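Local coordinates for protein alcohol oxidase (Myceliophthora thermophila, PDB 6F74) that is a VAO-type flavoprotein that binds FAD and probably oxidises an alcohol-like substrate with molecular oxygen as electron acceptor, at residues A[132-135]-A[136-139]; A[183-186]-A[187-191]; A[414-417]-A[418-422]. One frame throughout, in Å; residues are numbered along the deposited sequence.

Contact 1. Residues A[132-135]-A[136-139]; sequences ASTR and EDIT
T134 and D137 form a capping box at the start of helix 135-147, each side chain receiving the backbone N-H of the other. T134 OG1 accepts from D137 N at 3.0 Å in a nearly straight bond (175°), and E136 N adds only a weak, strongly bent bond to the same oxygen. The hydroxyl can do this because it sits between its own backbone N and carbonyl carbon (chi1 67°), turned over the first turn, where the amides still lack carbonyls to pair with.

In return D137 OD2 takes two backbone donors. S133 N reaches its anti lone pair at 2.8 Å, whereas T134 N, 3.2 Å from D137 OD2, approaches from above the carboxylate, 54° out of its plane. A salt bridge from K56 adds a third partner, so this buried oxygen is well satisfied and would probably stay negative, a charge that also suits the helix N-terminus. The S133 hydroxyl finds its stronger partner outside, in O6 of the N-acetylglucosamine attached to the protein.

The turn links strand 128-131 to the helix in a strand-to-helix connection of the FAD-binding domain, and its inner side is apolar. A132 CB lies 3.7 Å from D137 CB and 4.1 Å from I138 CG1. I138 continues inward to L173 on strand 171-174 and to M266 and L298 of the neighbouring antiparallel sheet, still about 8 Å short of FAD. On the outer side, E136 folds back at its second torsion, which brings OE1 to 3.4 Å from T134 CB. A weak bond from I138 N to T134 O starts the i to i+4 pattern, and T139 N to R135 O (2.9 Å) is the first strong one, while the arginine chain runs out extended, its side chain touching F178 and L298.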
# COMPACT_ATOMS: atom_id res chain seq x y z
N ALA A 132 -0.80 18.48 12.44
CA ALA A 132 -2.20 18.74 12.76
C ALA A 132 -2.71 17.71 13.74
O ALA A 132 -2.64 16.51 13.46
CB ALA A 132 -3.04 18.69 11.48
N SER A 133 -3.20 18.17 14.88
CA SER A 133 -3.80 17.28 15.91
C SER A 133 -5.26 17.61 16.29
O SER A 133 -5.83 16.91 17.09
CB SER A 133 -2.92 17.27 17.19
OG SER A 133 -2.72 18.58 17.67
N THR A 134 -5.85 18.64 15.70
CA THR A 134 -7.25 19.00 15.92
C THR A 134 -7.89 19.27 14.57
O THR A 134 -7.19 19.50 13.59
CB THR A 134 -7.40 20.27 16.76
OG1 THR A 134 -6.91 21.42 16.03
CG2 THR A 134 -6.69 20.14 18.10
N ARG A 135 -9.21 19.26 14.52
CA ARG A 135 -9.94 19.70 13.33
C ARG A 135 -9.65 21.16 12.94
O ARG A 135 -9.71 21.49 11.77
CB ARG A 135 -11.45 19.56 13.53
CG ARG A 135 -11.93 18.13 13.55
CD ARG A 135 -13.44 18.03 13.74
NE ARG A 135 -13.85 16.63 13.63
CZ ARG A 135 -15.08 16.18 13.36
NH1 ARG A 135 -16.10 17.01 13.20
NH2 ARG A 135 -15.28 14.87 13.26
N GLU A 136 -9.33 21.99 13.93
CA GLU A 136 -9.08 23.40 13.69
C GLU A 136 -7.76 23.50 12.90
O GLU A 136 -7.68 24.19 11.91
CB GLU A 136 -9.03 24.19 14.99
CG GLU A 136 -10.39 24.35 15.71
CD GLU A 136 -10.94 23.04 16.25
OE1 GLU A 136 -10.21 22.21 16.78
OE2 GLU A 136 -12.14 22.78 16.11
N ASP A 137 -6.74 22.77 13.35
CA ASP A 137 -5.48 22.65 12.61
C ASP A 137 -5.71 22.33 11.14
O ASP A 137 -5.13 22.95 10.26
CB ASP A 137 -4.58 21.55 13.18
CG ASP A 137 -4.08 21.86 14.59
OD1 ASP A 137 -4.13 23.01 15.02
OD2 ASP A 137 -3.60 20.92 15.27
N ILE A 138 -6.58 21.35 10.91
CA ILE A 138 -6.83 20.84 9.57
C ILE A 138 -7.56 21.91 8.75
O ILE A 138 -7.19 22.15 7.58
CB ILE A 138 -7.68 19.56 9.58
CG1 ILE A 138 -7.00 18.43 10.35
CG2 ILE A 138 -7.99 19.10 8.15
CD1 ILE A 138 -7.81 17.17 10.41
N THR A 139 -8.60 22.49 9.34
CA THR A 139 -9.36 23.56 8.69
C THR A 139 -8.41 24.71 8.28
O THR A 139 -8.47 25.20 7.15
CB THR A 139 -10.49 24.10 9.59
OG1 THR A 139 -11.50 23.09 9.74
CG2 THR A 139 -11.16 25.35 9.00

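Contact 2. Residues A[183-186]-A[187-191]; sequences RFQK and KYTSA
Two hydrogen bonds tie the Q185 side-chain amide to the backbone of T189, four residues on. Q185 OE1 accepts from T189 N at 3.1 Å; the N-H points almost straight at the oxygen (171°) but meets it from above the amide, 57° out of the carbonyl plane, and so not on a lone pair. The other end of the amide closes the loop more loosely, with Q185 NE2 to T189 O a weak bond of 3.3 Å. Because one amide uses both its oxygen and its nitrogen on one residue, its rotation is probably restrained. Q185 gets there with CG beside its own backbone N (chi1 -61°) and the chain extended beyond.

A water reinforces the weaker arm. It donates to T189 O at 2.9 Å and receives a weak bond from Q185 NE2, so that T189 O has two donors. On the T189 side chain, OG1 bonds back to K187 O at 3.1 Å, a bond within segment 187-191.

Contacts without hydrogen bonds are few. Q185 OE1 lies near the plane of the Y188 ring, at its edge, 3.7 Å from Y188 CD1; the Y188 hydroxyl bonds E262. K186 and K187 lie alongside and point the same way, with K186 CE 4.1 Å from K187 CE. K186 NZ and K187 NZ are 5.1 Å apart, a like-charged pair that solvent probably screens.

Backbone pairing places all this. Q185 bonds A203 of the adjacent strand 203-208, and Y188 bonds G201 just before it, while K186 takes a helical backbone conformation between extended neighbours. Such geometry is that of a surface turn where strand 179-185 leaves the antiparallel sheet of the FAD-binding domain, with a side-chain amide bracing the chain across the bend.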
# COMPACT_ATOMS: atom_id res chain seq x y z
N ARG A 183 -12.56 3.29 19.31
CA ARG A 183 -13.58 2.76 20.22
C ARG A 183 -14.34 1.63 19.58
O ARG A 183 -14.77 1.73 18.44
CB ARG A 183 -14.56 3.85 20.64
CG ARG A 183 -13.94 4.96 21.46
CD ARG A 183 -14.97 6.03 21.81
NE ARG A 183 -15.31 6.86 20.65
CZ ARG A 183 -14.53 7.83 20.14
NH1 ARG A 183 -13.34 8.14 20.65
NH2 ARG A 183 -14.98 8.53 19.10
N PHE A 184 -14.54 0.57 20.36
CA PHE A 184 -15.26 -0.60 19.93
C PHE A 184 -16.75 -0.36 20.11
O PHE A 184 -17.17 0.19 21.11
CB PHE A 184 -14.79 -1.80 20.77
CG PHE A 184 -15.57 -3.06 20.53
CD1 PHE A 184 -15.34 -3.83 19.40
CD2 PHE A 184 -16.55 -3.47 21.44
CE1 PHE A 184 -16.06 -4.99 19.17
CE2 PHE A 184 -17.28 -4.63 21.22
CZ PHE A 184 -17.04 -5.40 20.08
N GLN A 185 -17.54 -0.81 19.15
CA GLN A 185 -19.01 -0.79 19.23
C GLN A 185 -19.52 -2.22 19.16
O GLN A 185 -19.36 -2.87 18.14
CB GLN A 185 -19.59 -0.02 18.04
CG GLN A 185 -19.16 1.44 17.94
CD GLN A 185 -19.85 2.19 16.82
OE1 GLN A 185 -20.12 1.64 15.73
NE2 GLN A 185 -20.19 3.45 17.08
N LYS A 186 -20.15 -2.73 20.22
CA LYS A 186 -20.70 -4.10 20.17
C LYS A 186 -21.66 -4.27 18.99
O LYS A 186 -21.69 -5.32 18.34
CB LYS A 186 -21.39 -4.48 21.49
CG LYS A 186 -21.89 -5.92 21.51
CD LYS A 186 -22.57 -6.30 22.83
CE LYS A 186 -24.09 -6.27 22.71
NZ LYS A 186 -24.89 -6.50 23.97
N LYS A 187 -22.42 -3.22 18.71
CA LYS A 187 -23.33 -3.17 17.57
C LYS A 187 -23.05 -1.86 16.84
O LYS A 187 -23.04 -0.80 17.46
CB LYS A 187 -24.78 -3.26 18.05
CG LYS A 187 -25.21 -4.55 18.79
CD LYS A 187 -26.58 -4.29 19.43
CE LYS A 187 -27.17 -5.49 20.16
NZ LYS A 187 -27.16 -6.75 19.36
N TYR A 188 -22.75 -1.94 15.55
CA TYR A 188 -22.51 -0.72 14.76
C TYR A 188 -23.61 0.32 14.96
O TYR A 188 -24.78 0.03 14.76
CB TYR A 188 -22.45 -1.11 13.29
CG TYR A 188 -22.50 0.02 12.28
CD1 TYR A 188 -21.68 1.13 12.37
CD2 TYR A 188 -23.35 -0.08 11.18
CE1 TYR A 188 -21.72 2.14 11.42
CE2 TYR A 188 -23.41 0.92 10.22
CZ TYR A 188 -22.60 2.01 10.34
OH TYR A 188 -22.70 2.98 9.37
N THR A 189 -23.18 1.54 15.30
CA THR A 189 -24.04 2.69 15.53
C THR A 189 -23.55 3.82 14.63
O THR A 189 -22.45 4.31 14.78
CB THR A 189 -24.01 3.14 17.01
OG1 THR A 189 -24.31 2.02 17.82
CG2 THR A 189 -25.04 4.26 17.29
N SER A 190 -24.39 4.18 13.67
CA SER A 190 -24.05 5.12 12.62
C SER A 190 -24.32 6.55 13.09
O SER A 190 -25.32 6.82 13.76
CB SER A 190 -24.85 4.82 11.35
OG SER A 190 -24.80 5.92 10.44
N ALA A 191 -23.44 7.46 12.66
CA ALA A 191 -23.58 8.88 12.89
C ALA A 191 -24.88 9.48 12.37
O ALA A 191 -25.36 10.46 12.93
CB ALA A 191 -22.39 9.63 12.30
O HOH W 1 -20.76 6.10 16.24

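Contact 3. Residues A[414-417]-A[418-422]; sequences DYWS and FYWAE
Y415 offers its ring face to the edge of F418 in an offset edge-to-face pair, with ring centroids 5.6 Å apart and planes at 62°. W416 meets Y419 similarly: the edge of its six-membered ring points at the face of Y419, at 68°, centroids 5.8 Å apart. The two tyrosines lie side by side, Y415 OH 3.6 Å from Y419 CD1; in both, CG is anti to the backbone N, which points the two rings the same way. W416 CE3 comes within 3.9 Å of W420 NE1.

The spacing follows from helix bonds, Y419 N to Y415 O (2.7 Å) and W420 N to W416 O (3.1 Å). D414 caps the N-terminus: OD1 accepts from S417 N and S417 OG, both from one face of the carboxylate, and OD2 accepts from W416 N and from N307.

Further out, W416 NE1 bonds V224 O, Y419 OH bonds G229 O, and F418 packs edge-to-face on W376. The side chain of Y419 lies about 7 Å from FAD and about 4 Å from the FAD-binding residue G230. An N-capped helix carrying an aromatic cluster thus bridges the seven-stranded sheet and the flavin-binding part of the VAO-type fold.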
# COMPACT_ATOMS: atom_id res chain seq x y z
N ASP A 414 -6.75 -18.89 18.25
CA ASP A 414 -7.55 -17.70 17.87
C ASP A 414 -6.85 -16.92 16.78
O ASP A 414 -5.73 -17.25 16.38
CB ASP A 414 -7.88 -16.78 19.09
CG ASP A 414 -6.84 -15.69 19.34
OD1 ASP A 414 -5.69 -16.05 19.63
OD2 ASP A 414 -7.16 -14.49 19.24
N TYR A 415 -7.51 -15.89 16.27
CA TYR A 415 -6.94 -15.09 15.22
C TYR A 415 -5.64 -14.37 15.64
O TYR A 415 -4.66 -14.31 14.88
CB TYR A 415 -7.96 -14.06 14.72
CG TYR A 415 -7.40 -13.24 13.59
CD1 TYR A 415 -7.28 -13.80 12.31
CD2 TYR A 415 -6.97 -11.94 13.79
CE1 TYR A 415 -6.78 -13.07 11.26
CE2 TYR A 415 -6.44 -11.19 12.75
CZ TYR A 415 -6.34 -11.76 11.48
OH TYR A 415 -5.84 -11.05 10.42
N TRP A 416 -5.65 -13.78 16.83
CA TRP A 416 -4.57 -12.88 17.21
C TRP A 416 -3.27 -13.55 17.54
O TRP A 416 -2.22 -13.00 17.19
CB TRP A 416 -5.00 -11.95 18.32
CG TRP A 416 -6.07 -11.04 17.83
CD1 TRP A 416 -7.39 -11.07 18.18
CD2 TRP A 416 -5.94 -10.03 16.85
NE1 TRP A 416 -8.08 -10.13 17.48
CE2 TRP A 416 -7.21 -9.47 16.66
CE3 TRP A 416 -4.86 -9.54 16.09
CZ2 TRP A 416 -7.44 -8.44 15.75
CZ3 TRP A 416 -5.10 -8.52 15.18
CH2 TRP A 416 -6.38 -7.99 15.02
N SER A 417 -3.30 -14.71 18.20
CA SER A 417 -2.06 -15.47 18.43
C SER A 417 -1.47 -15.90 17.06
O SER A 417 -0.25 -15.87 16.86
CB SER A 417 -2.30 -16.68 19.34
OG SER A 417 -3.17 -17.64 18.73
N PHE A 418 -2.36 -16.27 16.14
CA PHE A 418 -1.99 -16.58 14.76
C PHE A 418 -1.38 -15.35 14.09
O PHE A 418 -0.32 -15.45 13.45
CB PHE A 418 -3.19 -17.10 13.93
CG PHE A 418 -3.14 -16.70 12.48
CD1 PHE A 418 -2.22 -17.30 11.62
CD2 PHE A 418 -3.94 -15.67 11.99
CE1 PHE A 418 -2.12 -16.89 10.29
CE2 PHE A 418 -3.84 -15.26 10.67
CZ PHE A 418 -2.94 -15.87 9.81
N TYR A 419 -2.06 -14.22 14.20
CA TYR A 419 -1.68 -13.03 13.46
C TYR A 419 -0.26 -12.64 13.81
O TYR A 419 0.57 -12.40 12.94
CB TYR A 419 -2.61 -11.84 13.73
CG TYR A 419 -2.17 -10.60 13.00
CD1 TYR A 419 -2.46 -10.42 11.64
CD2 TYR A 419 -1.36 -9.66 13.61
CE1 TYR A 419 -2.00 -9.30 10.95
CE2 TYR A 419 -0.90 -8.55 12.94
CZ TYR A 419 -1.23 -8.37 11.60
OH TYR A 419 -0.72 -7.26 10.92
N TRP A 420 -0.00 -12.55 15.11
CA TRP A 420 1.29 -12.07 15.57
C TRP A 420 2.42 -13.07 15.34
O TRP A 420 3.58 -12.66 15.20
CB TRP A 420 1.20 -11.65 17.04
CG TRP A 420 0.30 -10.41 17.22
CD1 TRP A 420 -0.91 -10.34 17.87
CD2 TRP A 420 0.54 -9.11 16.71
NE1 TRP A 420 -1.42 -9.07 17.79
CE2 TRP A 420 -0.53 -8.29 17.11
CE3 TRP A 420 1.60 -8.54 15.97
CZ2 TRP A 420 -0.60 -6.93 16.78
CZ3 TRP A 420 1.54 -7.19 15.65
CH2 TRP A 420 0.45 -6.40 16.06
N ALA A 421 2.09 -14.35 15.30
CA ALA A 421 3.07 -15.39 15.03
C ALA A 421 3.44 -15.45 13.55
O ALA A 421 4.59 -15.59 13.24
CB ALA A 421 2.54 -16.73 15.51
N GLU A 422 2.46 -15.35 12.67
CA GLU A 422 2.63 -15.59 11.24
C GLU A 422 2.66 -14.33 10.39
O GLU A 422 3.05 -14.38 9.22
CB GLU A 422 1.50 -16.49 10.77
CG GLU A 422 1.42 -17.81 11.53
CD GLU A 422 2.48 -18.82 11.12
OE1 GLU A 422 3.21 -18.60 10.10
OE2 GLU A 422 2.59 -19.86 11.80

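How the contacts relate
Along the chain the contacts come in series, and none touches another. Contacts 1 and 2 both belong to the FAD-binding domain, their centres 24 Å apart and nearest atoms about 9 Å apart: one starts helix 135-147, the other ends strand 179-185. The antiparallel sheet that includes strands 260-266 and 296-306 relates them, since residues of both contacts pack on those two strands. Contact 3, on helix 415-422, follows strand 403-412 of the seven-stranded sheet, 25 Å from contact 2 and 36 Å from contact 1 between centres. The side chains of I138 and Y419 come within about 8 and 7 Å of FAD, whereas contact 2 lies away from the annotated sites.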